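Local coordinates for beta-lactamase domain protein (Burkholderia ambifaria, PDB 5I0P) that probably acts as a zinc-dependent hydrolase of the metallo-beta-lactamase superfamily, holding two zinc ions in its active site, at residues D232-R237 / K279-V284; A21-A26 / V37-M42; P310-G315 / D358-Y363. All coordinates share one frame; numbering follows the deposited sequence.

Contact 1: residues D232-R237 / K279-V284. With ZN (zinc ion), chain E; ZN (zinc ion), chain F.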
loop_
_atom_site.group_PDB
_atom_site.type_symbol
_atom_site.label_atom_id
_atom_site.label_comp_id
_atom_site.label_asym_id
_atom_site.label_seq_id
_atom_site.Cartn_x
_atom_site.Cartn_y
_atom_site.Cartn_z
ATOM N N ASP A 232 2.092 -2.156 0.129
ATOM C CA ASP A 232 1.626 -2.306 -1.235
ATOM C C ASP A 232 2.708 -1.973 -2.256
ATOM O O ASP A 232 2.409 -1.952 -3.449
ATOM C CB ASP A 232 0.417 -1.411 -1.518
ATOM C CG ASP A 232 -0.867 -1.882 -0.870
ATOM O OD1 ASP A 232 -0.979 -2.962 -0.267
ATOM O OD2 ASP A 232 -1.823 -1.120 -0.984
ATOM N N MET A 233 3.950 -1.699 -1.831
ATOM C CA MET A 233 4.946 -1.248 -2.802
ATOM C C MET A 233 5.440 -2.397 -3.680
ATOM O O MET A 233 5.688 -2.201 -4.881
ATOM C CB MET A 233 6.123 -0.559 -2.094
ATOM C CG MET A 233 5.721 0.735 -1.465
ATOM S SD MET A 233 5.273 2.003 -2.687
ATOM C CE MET A 233 6.832 2.293 -3.535
ATOM N N VAL A 234 5.568 -3.601 -3.126
ATOM C CA VAL A 234 5.973 -4.778 -3.915
ATOM C C VAL A 234 4.966 -5.883 -3.641
ATOM O O VAL A 234 4.987 -6.497 -2.560
ATOM C CB VAL A 234 7.392 -5.273 -3.596
ATOM C CG1 VAL A 234 7.803 -6.345 -4.612
ATOM C CG2 VAL A 234 8.412 -4.107 -3.520
ATOM N N LEU A 235 4.087 -6.137 -4.607
ATOM C CA LEU A 235 3.138 -7.204 -4.476
ATOM C C LEU A 235 3.471 -8.327 -5.465
ATOM O O LEU A 235 3.862 -8.052 -6.602
ATOM C CB LEU A 235 1.718 -6.706 -4.704
ATOM C CG LEU A 235 1.340 -5.517 -3.831
ATOM C CD1 LEU A 235 0.003 -4.896 -4.293
ATOM C CD2 LEU A 235 1.292 -5.899 -2.399
ATOM N N PRO A 236 3.415 -9.594 -5.029
ATOM C CA PRO A 236 3.907 -10.670 -5.905
ATOM C C PRO A 236 3.031 -10.902 -7.120
ATOM O O PRO A 236 3.556 -11.246 -8.180
ATOM C CB PRO A 236 3.986 -11.905 -4.967
ATOM C CG PRO A 236 3.022 -11.636 -3.875
ATOM C CD PRO A 236 3.096 -10.096 -3.672
ATOM N N ARG A 237 1.715 -10.762 -7.013
ATOM C CA ARG A 237 0.888 -11.147 -8.143
ATOM C C ARG A 237 0.220 -9.979 -8.854
ATOM O O ARG A 237 -0.194 -10.143 -10.005
ATOM C CB ARG A 237 -0.187 -12.168 -7.716
ATOM N N LYS A 279 1.129 -13.792 -1.256
ATOM C CA LYS A 279 1.726 -14.677 -0.259
ATOM C C LYS A 279 3.163 -14.261 0.014
ATOM O O LYS A 279 3.803 -13.659 -0.853
ATOM C CB LYS A 279 1.673 -16.175 -0.680
ATOM C CG LYS A 279 0.256 -16.614 -0.996
ATOM C CD LYS A 279 0.012 -18.080 -1.295
ATOM C CE LYS A 279 0.560 -18.569 -2.572
ATOM N NZ LYS A 279 0.091 -19.959 -2.671
ATOM N N PRO A 280 3.684 -14.537 1.217
ATOM C CA PRO A 280 5.120 -14.325 1.465
ATOM C C PRO A 280 5.939 -15.013 0.379
ATOM O O PRO A 280 5.597 -16.106 -0.096
ATOM C CB PRO A 280 5.356 -14.977 2.839
ATOM C CG PRO A 280 4.029 -14.941 3.537
ATOM C CD PRO A 280 2.969 -15.023 2.414
ATOM N N PHE A 281 7.001 -14.344 -0.055
ATOM C CA PHE A 281 7.773 -14.868 -1.167
ATOM C C PHE A 281 9.209 -14.360 -1.113
ATOM O O PHE A 281 9.527 -13.350 -0.481
ATOM C CB PHE A 281 7.152 -14.492 -2.508
ATOM C CG PHE A 281 7.339 -13.050 -2.883
ATOM C CD1 PHE A 281 6.478 -12.078 -2.419
ATOM C CD2 PHE A 281 8.380 -12.667 -3.707
ATOM C CE1 PHE A 281 6.626 -10.754 -2.809
ATOM C CE2 PHE A 281 8.537 -11.322 -4.072
ATOM C CZ PHE A 281 7.661 -10.382 -3.615
ATOM N N ARG A 282 10.074 -15.098 -1.784
ATOM C CA ARG A 282 11.427 -14.671 -2.057
ATOM C C ARG A 282 11.556 -14.450 -3.561
ATOM O O ARG A 282 10.934 -15.151 -4.367
ATOM C CB ARG A 282 12.444 -15.707 -1.560
ATOM C CG ARG A 282 12.578 -15.746 -0.050
ATOM C CD ARG A 282 13.736 -16.617 0.493
ATOM N NE ARG A 282 13.923 -16.304 1.916
ATOM C CZ ARG A 282 13.278 -16.895 2.926
ATOM N NH1 ARG A 282 12.423 -17.870 2.664
ATOM N NH2 ARG A 282 13.481 -16.512 4.193
ATOM N N GLY A 283 12.392 -13.486 -3.930
ATOM C CA GLY A 283 12.539 -13.132 -5.318
ATOM C C GLY A 283 12.136 -11.697 -5.542
ATOM O O GLY A 283 11.507 -11.371 -6.560
ATOM N N VAL A 284 12.497 -10.823 -4.594
ATOM C CA VAL A 284 12.080 -9.434 -4.713
ATOM C C VAL A 284 12.644 -8.810 -5.983
ATOM O O VAL A 284 11.933 -8.096 -6.700
ATOM C CB VAL A 284 12.464 -8.623 -3.459
ATOM C CG1 VAL A 284 13.973 -8.546 -3.282
ATOM C CG2 VAL A 284 11.872 -7.206 -3.589
HETATM ZN ZN ZN E . -2.746 0.754 -0.953
HETATM ZN ZN ZN F . -3.450 -2.549 0.065
#

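Contact 2: residues A21-A26 / V37-M42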
loop_
_atom_site.group_PDB
_atom_site.type_symbol
_atom_site.label_atom_id
_atom_site.label_comp_id
_atom_site.label_asym_id
_atom_site.label_seq_id
_atom_site.Cartn_x
_atom_site.Cartn_y
_atom_site.Cartn_z
ATOM N N ALA A 21 4.373 -22.449 0.250
ATOM C CA ALA A 21 3.605 -23.230 -0.724
ATOM C C ALA A 21 2.146 -22.788 -0.636
ATOM O O ALA A 21 1.881 -21.577 -0.691
ATOM C CB ALA A 21 3.874 -24.715 -0.494
ATOM N N ASP A 22 1.189 -23.692 -0.414
ATOM C CA ASP A 22 -0.216 -23.327 -0.508
ATOM C C ASP A 22 -0.737 -22.749 0.787
ATOM O O ASP A 22 -1.924 -22.414 0.865
ATOM C CB ASP A 22 -1.054 -24.566 -0.827
ATOM C CG ASP A 22 -0.501 -25.352 -1.962
ATOM O OD1 ASP A 22 0.128 -26.407 -1.674
ATOM O OD2 ASP A 22 -0.670 -24.920 -3.128
ATOM N N THR A 23 0.134 -22.584 1.773
ATOM C CA THR A 23 -0.290 -22.093 3.070
ATOM C C THR A 23 -0.920 -20.724 2.936
ATOM O O THR A 23 -0.353 -19.817 2.316
ATOM C CB THR A 23 0.901 -22.012 4.010
ATOM O OG1 THR A 23 1.420 -23.324 4.201
ATOM C CG2 THR A 23 0.490 -21.403 5.346
ATOM N N LEU A 24 -2.125 -20.609 3.485
ATOM C CA LEU A 24 -2.841 -19.375 3.669
ATOM C C LEU A 24 -3.372 -19.537 5.081
ATOM O O LEU A 24 -4.079 -20.518 5.354
ATOM C CB LEU A 24 -3.982 -19.202 2.682
ATOM C CG LEU A 24 -3.619 -19.195 1.226
ATOM C CD1 LEU A 24 -4.885 -19.524 0.429
ATOM C CD2 LEU A 24 -3.134 -17.760 0.942
ATOM N N PRO A 25 -3.143 -18.584 5.966
ATOM C CA PRO A 25 -3.749 -18.689 7.291
ATOM C C PRO A 25 -5.259 -18.561 7.204
ATOM O O PRO A 25 -5.784 -17.757 6.436
ATOM C CB PRO A 25 -3.092 -17.547 8.085
ATOM C CG PRO A 25 -2.676 -16.557 7.086
ATOM C CD PRO A 25 -2.337 -17.357 5.823
ATOM N N ALA A 26 -5.949 -19.389 7.979
ATOM C CA ALA A 26 -7.394 -19.303 8.105
ATOM C C ALA A 26 -7.804 -18.017 8.805
ATOM O O ALA A 26 -7.059 -17.448 9.604
ATOM C CB ALA A 26 -7.921 -20.489 8.911
ATOM N N VAL A 37 7.117 -13.519 14.117
ATOM C CA VAL A 37 6.373 -12.799 13.074
ATOM C C VAL A 37 5.216 -13.670 12.626
ATOM O O VAL A 37 5.420 -14.766 12.080
ATOM C CB VAL A 37 7.256 -12.402 11.890
ATOM C CG1 VAL A 37 6.476 -11.505 10.945
ATOM C CG2 VAL A 37 8.454 -11.675 12.396
ATOM N N ARG A 38 4.001 -13.207 12.898
ATOM C CA ARG A 38 2.792 -13.958 12.575
ATOM C C ARG A 38 1.991 -13.277 11.471
ATOM O O ARG A 38 1.880 -12.042 11.420
ATOM C CB ARG A 38 1.940 -14.139 13.812
ATOM C CG ARG A 38 2.590 -15.035 14.858
ATOM C CD ARG A 38 1.548 -15.407 15.904
ATOM N NE ARG A 38 2.061 -16.162 17.040
ATOM C CZ ARG A 38 1.339 -16.380 18.138
ATOM N NH1 ARG A 38 0.100 -15.896 18.206
ATOM N NH2 ARG A 38 1.834 -17.061 19.166
ATOM N N TRP A 39 1.479 -14.102 10.569
ATOM C CA TRP A 39 0.750 -13.687 9.371
ATOM C C TRP A 39 -0.738 -13.921 9.608
ATOM O O TRP A 39 -1.149 -15.027 9.967
ATOM C CB TRP A 39 1.280 -14.478 8.170
ATOM C CG TRP A 39 0.517 -14.376 6.858
ATOM C CD1 TRP A 39 -0.346 -13.393 6.467
ATOM C CD2 TRP A 39 0.565 -15.316 5.774
ATOM N NE1 TRP A 39 -0.837 -13.658 5.219
ATOM C CE2 TRP A 39 -0.301 -14.832 4.764
ATOM C CE3 TRP A 39 1.249 -16.528 5.565
ATOM C CZ2 TRP A 39 -0.498 -15.511 3.544
ATOM C CZ3 TRP A 39 1.063 -17.197 4.374
ATOM C CH2 TRP A 39 0.183 -16.690 3.377
ATOM N N LEU A 40 -1.531 -12.876 9.462
ATOM C CA LEU A 40 -2.978 -12.972 9.454
ATOM C C LEU A 40 -3.468 -12.606 8.065
ATOM O O LEU A 40 -2.852 -11.777 7.372
ATOM C CB LEU A 40 -3.642 -12.008 10.420
ATOM C CG LEU A 40 -3.280 -11.476 11.797
ATOM C CD1 LEU A 40 -1.835 -11.022 12.009
ATOM C CD2 LEU A 40 -4.204 -10.292 11.906
ATOM N N ARG A 41 -4.608 -13.166 7.669
ATOM C CA ARG A 41 -5.199 -12.787 6.388
ATOM C C ARG A 41 -6.657 -12.424 6.589
ATOM O O ARG A 41 -7.418 -13.201 7.162
ATOM C CB ARG A 41 -5.068 -13.895 5.333
ATOM C CG ARG A 41 -5.827 -13.578 4.056
ATOM C CD ARG A 41 -5.657 -14.676 2.989
ATOM N NE ARG A 41 -4.374 -14.429 2.383
ATOM C CZ ARG A 41 -4.125 -14.282 1.094
ATOM N NH1 ARG A 41 -5.072 -14.395 0.176
ATOM N NH2 ARG A 41 -2.882 -14.018 0.741
ATOM N N MET A 42 -7.038 -11.235 6.141
ATOM C CA MET A 42 -8.397 -10.763 6.322
ATOM C C MET A 42 -9.156 -10.707 4.990
ATOM O O MET A 42 -8.591 -10.336 3.954
ATOM C CB MET A 42 -8.403 -9.372 6.966
ATOM C CG MET A 42 -7.930 -9.363 8.463
ATOM S SD MET A 42 -9.076 -10.309 9.540
ATOM C CE MET A 42 -8.389 -9.699 11.111
HETATM O O HOH W 1 -5.950 -14.786 9.326
#

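Contact 3: residues P310-G315 / D358-Y363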
loop_
_atom_site.group_PDB
_atom_site.type_symbol
_atom_site.label_atom_id
_atom_site.label_comp_id
_atom_site.label_asym_id
_atom_site.label_seq_id
_atom_site.Cartn_x
_atom_site.Cartn_y
_atom_site.Cartn_z
ATOM N N PRO A 310 -3.492 13.186 -31.092
ATOM C CA PRO A 310 -3.500 13.593 -29.680
ATOM C C PRO A 310 -4.572 12.830 -28.916
ATOM O O PRO A 310 -5.693 12.670 -29.395
ATOM C CB PRO A 310 -3.784 15.097 -29.736
ATOM C CG PRO A 310 -3.386 15.521 -31.135
ATOM C CD PRO A 310 -3.602 14.324 -32.027
ATOM N N MET A 311 -4.205 12.330 -27.728
ATOM C CA MET A 311 -5.054 11.473 -26.912
ATOM C C MET A 311 -5.363 12.117 -25.560
ATOM O O MET A 311 -4.478 12.697 -24.912
ATOM C CB MET A 311 -4.373 10.111 -26.672
ATOM C CG MET A 311 -4.050 9.302 -27.927
ATOM S SD MET A 311 -5.581 8.815 -28.710
ATOM C CE MET A 311 -6.165 7.646 -27.465
ATOM N N SER A 312 -6.612 11.972 -25.106
ATOM C CA SER A 312 -6.950 12.339 -23.747
ATOM C C SER A 312 -6.782 11.117 -22.834
ATOM O O SER A 312 -6.661 9.960 -23.296
ATOM C CB SER A 312 -8.375 12.864 -23.669
ATOM O OG SER A 312 -9.319 11.784 -23.721
ATOM N N ALA A 313 -6.803 11.378 -21.515
ATOM C CA ALA A 313 -6.730 10.265 -20.581
ATOM C C ALA A 313 -7.869 9.273 -20.815
ATOM O O ALA A 313 -7.651 8.061 -20.745
ATOM C CB ALA A 313 -6.726 10.763 -19.137
ATOM N N ALA A 314 -9.093 9.761 -21.079
ATOM C CA ALA A 314 -10.199 8.839 -21.366
ATOM C C ALA A 314 -9.910 7.989 -22.587
ATOM O O ALA A 314 -10.273 6.807 -22.619
ATOM C CB ALA A 314 -11.515 9.578 -21.592
ATOM N N GLY A 315 -9.260 8.574 -23.604
ATOM C CA GLY A 315 -8.892 7.813 -24.795
ATOM C C GLY A 315 -7.831 6.753 -24.553
ATOM O O GLY A 315 -7.741 5.772 -25.306
ATOM N N ASP A 358 -12.826 22.373 -26.607
ATOM C CA ASP A 358 -13.845 21.689 -25.820
ATOM C C ASP A 358 -13.428 21.499 -24.358
ATOM O O ASP A 358 -14.152 20.854 -23.599
ATOM C CB ASP A 358 -14.194 20.339 -26.454
ATOM C CG ASP A 358 -13.028 19.349 -26.450
ATOM O OD1 ASP A 358 -13.299 18.150 -26.683
ATOM O OD2 ASP A 358 -11.859 19.752 -26.232
ATOM N N GLY A 359 -12.298 22.067 -23.941
ATOM C CA GLY A 359 -11.859 21.977 -22.568
ATOM C C GLY A 359 -11.194 20.673 -22.183
ATOM O O GLY A 359 -10.902 20.467 -20.992
ATOM N N VAL A 360 -10.876 19.816 -23.157
ATOM C CA VAL A 360 -10.243 18.532 -22.894
ATOM C C VAL A 360 -8.745 18.706 -23.048
ATOM O O VAL A 360 -8.284 19.387 -23.974
ATOM C CB VAL A 360 -10.778 17.448 -23.849
ATOM C CG1 VAL A 360 -10.131 16.102 -23.552
ATOM C CG2 VAL A 360 -12.270 17.356 -23.714
ATOM N N ILE A 361 -7.982 18.140 -22.095
ATOM C CA ILE A 361 -6.526 18.150 -22.142
ATOM C C ILE A 361 -6.083 16.949 -22.947
ATOM O O ILE A 361 -6.519 15.828 -22.679
ATOM C CB ILE A 361 -5.926 18.125 -20.730
ATOM C CG1 ILE A 361 -6.261 19.410 -19.990
ATOM C CG2 ILE A 361 -4.421 17.908 -20.778
ATOM C CD1 ILE A 361 -5.921 19.364 -18.541
ATOM N N ARG A 362 -5.232 17.176 -23.938
ATOM C CA ARG A 362 -4.749 16.093 -24.773
ATOM C C ARG A 362 -3.228 16.152 -24.846
ATOM O O ARG A 362 -2.610 17.213 -24.701
ATOM C CB ARG A 362 -5.369 16.146 -26.179
ATOM C CG ARG A 362 -6.877 15.933 -26.196
ATOM C CD ARG A 362 -7.469 15.897 -27.627
ATOM N NE ARG A 362 -8.910 15.696 -27.579
ATOM C CZ ARG A 362 -9.800 16.669 -27.385
ATOM N NH1 ARG A 362 -9.423 17.930 -27.237
ATOM N NH2 ARG A 362 -11.083 16.378 -27.316
ATOM N N TYR A 363 -2.645 14.987 -25.094
ATOM C CA TYR A 363 -1.211 14.773 -25.058
ATOM C C TYR A 363 -0.783 14.299 -26.430
ATOM O O TYR A 363 -1.417 13.401 -27.004
ATOM C CB TYR A 363 -0.841 13.730 -23.990
ATOM C CG TYR A 363 -1.168 14.130 -22.549
ATOM C CD1 TYR A 363 -0.146 14.468 -21.650
ATOM C CD2 TYR A 363 -2.490 14.180 -22.090
ATOM C CE1 TYR A 363 -0.433 14.840 -20.303
ATOM C CE2 TYR A 363 -2.802 14.567 -20.758
ATOM C CZ TYR A 363 -1.753 14.886 -19.873
ATOM O OH TYR A 363 -2.006 15.226 -18.571
#

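Contact 1: residues D232-R237 / K279-V284
Phe281 sets CG between its backbone N and carbonyl carbon (chi1 74°), which carries the ring to Pro236 and Val234. Val234 turns CG1 anti to its backbone N (chi1 -171°), and this methyl then faces the ring and Val284. In this metallo-beta-lactamase fold, residues 232-237 form the loop after strand 227-231, and Phe281 lies on the short, weakly bonded edge strand 281-282 of the same sheet. Pro236 lies over one ring face, with CB 3.9 Å from the ring centroid of Phe281 and 28° off the normal, a CH-pi contact. Val234 comes instead to the ring edge, its CG1 4.2 Å from Phe281 CZ. The same CG1 meets CG2 of Val284, the first residue of helix 284-308 after its N-cap Gly283, at 4.3 Å. Tyr264 of helix 262-265 packs on both valines. At the start of the loop, Asp232 bridges two zinc ions. One zinc is also bound by His102, His104 and His213, the other by Asp106, His107 and His277. Asp232 OD2 is 2.1 Å from the second of these zincs or the first according to its ligands: the shorter bond goes to the ion in chain E, and the other ion is met by both oxygens, Asp232 OD1 at 2.5 Å and Asp232 OD2 at 2.4 Å.

Contact 2: residues A21-A26 / V37-M42
This is a partly buried contact in which an N-terminal loop lies on strand 37-43, and it is made by aliphatic carbons over flat groups. The strand belongs to the seven-stranded sheet, one of the two sheets of the metallo-beta-lactamase alpha-beta-beta-alpha sandwich. Leu40 and Met42 point to helix 76-88 on one side of it, and Trp39 and Arg41 lie on the other side, where residues 23-25 cross them.

Pro25 is the centre of the contact. Its CD sits over the middle of the Trp39 six-membered ring, 3.3 Å from the centroid and only 7° off the normal. This is a close CH-pi contact. CG of Pro25 extends the overlap toward the strand and reaches 4.0 Å from Arg41 CB. The indole can lie under the proline because Trp39 CG is anti to the backbone N (chi1 170°). Thr23 O approaches the far end of the indole obliquely, 3.3 Å from Trp39 CH2.

Leu24 makes a second face contact. Its CD2 lies 3.6 Å above the guanidinium plane of Arg41, over the centre of the group. The arginine chain is straight as far as CD and then bends at chi3 (-80°), and NH2 comes to the edge of the Trp39 ring, in its plane. Asn52 OD1 accepts from Trp39 NE1 and weakly from Arg41 NH2.

One water joins the backbones. It accepts from Arg41 N at 2.7 Å and lies 2.9 Å from Ala26 O, to which it can donate.

The loop therefore meets the strand mainly through carbon on pi surfaces. It packs on the faces of Trp39 and Arg41, while their N-H groups are turned to Asn52 OD1, so the face packing and the polar bonds can coexist.

Contact 3: residues P310-G315 / D358-Y363
Ser312 and Arg362 lie side by side, with Ser312 CB 4.2 Å from Arg362 CG. Beside them, Met311 and Tyr363 form a single antiparallel bridge, a hydrogen-bonded pair. Met311 N bonds to Tyr363 O at 3.1 Å, and Tyr363 N to Met311 O at 2.9 Å. Ser312 places OG between its backbone N and carbonyl carbon (chi1 77°). There OG accepts from Gly315 N and caps helix 313-320, while CB rests 3.7 Å from Val360 CG1. Arg362 runs extended from CG to NE and turns its guanidinium back to Asp358. The grip is end-on, with Arg362 NH2 2.9 Å from Asp358 OD1 on the syn lone pair and NH1 on OD2. Asp358 OD2 also accepts from Val360 N, two residues on, an Asx turn; this donor comes from the face opposite Arg362 NH1. Val360 CB lies against one guanidinium face. The paired bonds would restrain the rotation of both charged groups. With CG anti to the carbonyl carbon (chi1 -64°), the Tyr363 ring turns its edge to Met311 O, and its OH bonds to Arg353 NE. A single bridge onto strand 361-364 of the 352-355/361-364 hairpin, next to a capped helix, is consistent with a winged-helix C-terminal domain.

In the fold
Contacts 1 and 2 are neighbours, with centres 14 Å apart. Lys279 NZ of contact 1 reaches Ala21 O of contact 2 at 3.1 Å, a probable hydrogen bond. Pro280 CD also packs on Trp39 CH2 at 3.4 Å. Contact 1 includes a ligand of both zinc ions. Contact 2 is further out, with the Arg41 side chain about 12 Å from a zinc. Contact 3 is remote from the metals, its centre 35 Å from that of contact 1 and 44 Å from that of contact 2. Contacts 2 and 3 lie on opposite sides of the chain's centre. Helix 284-308 starts at contact 1 and ends just before contact 3, and so spans from the zinc-binding part to the C-terminal domain.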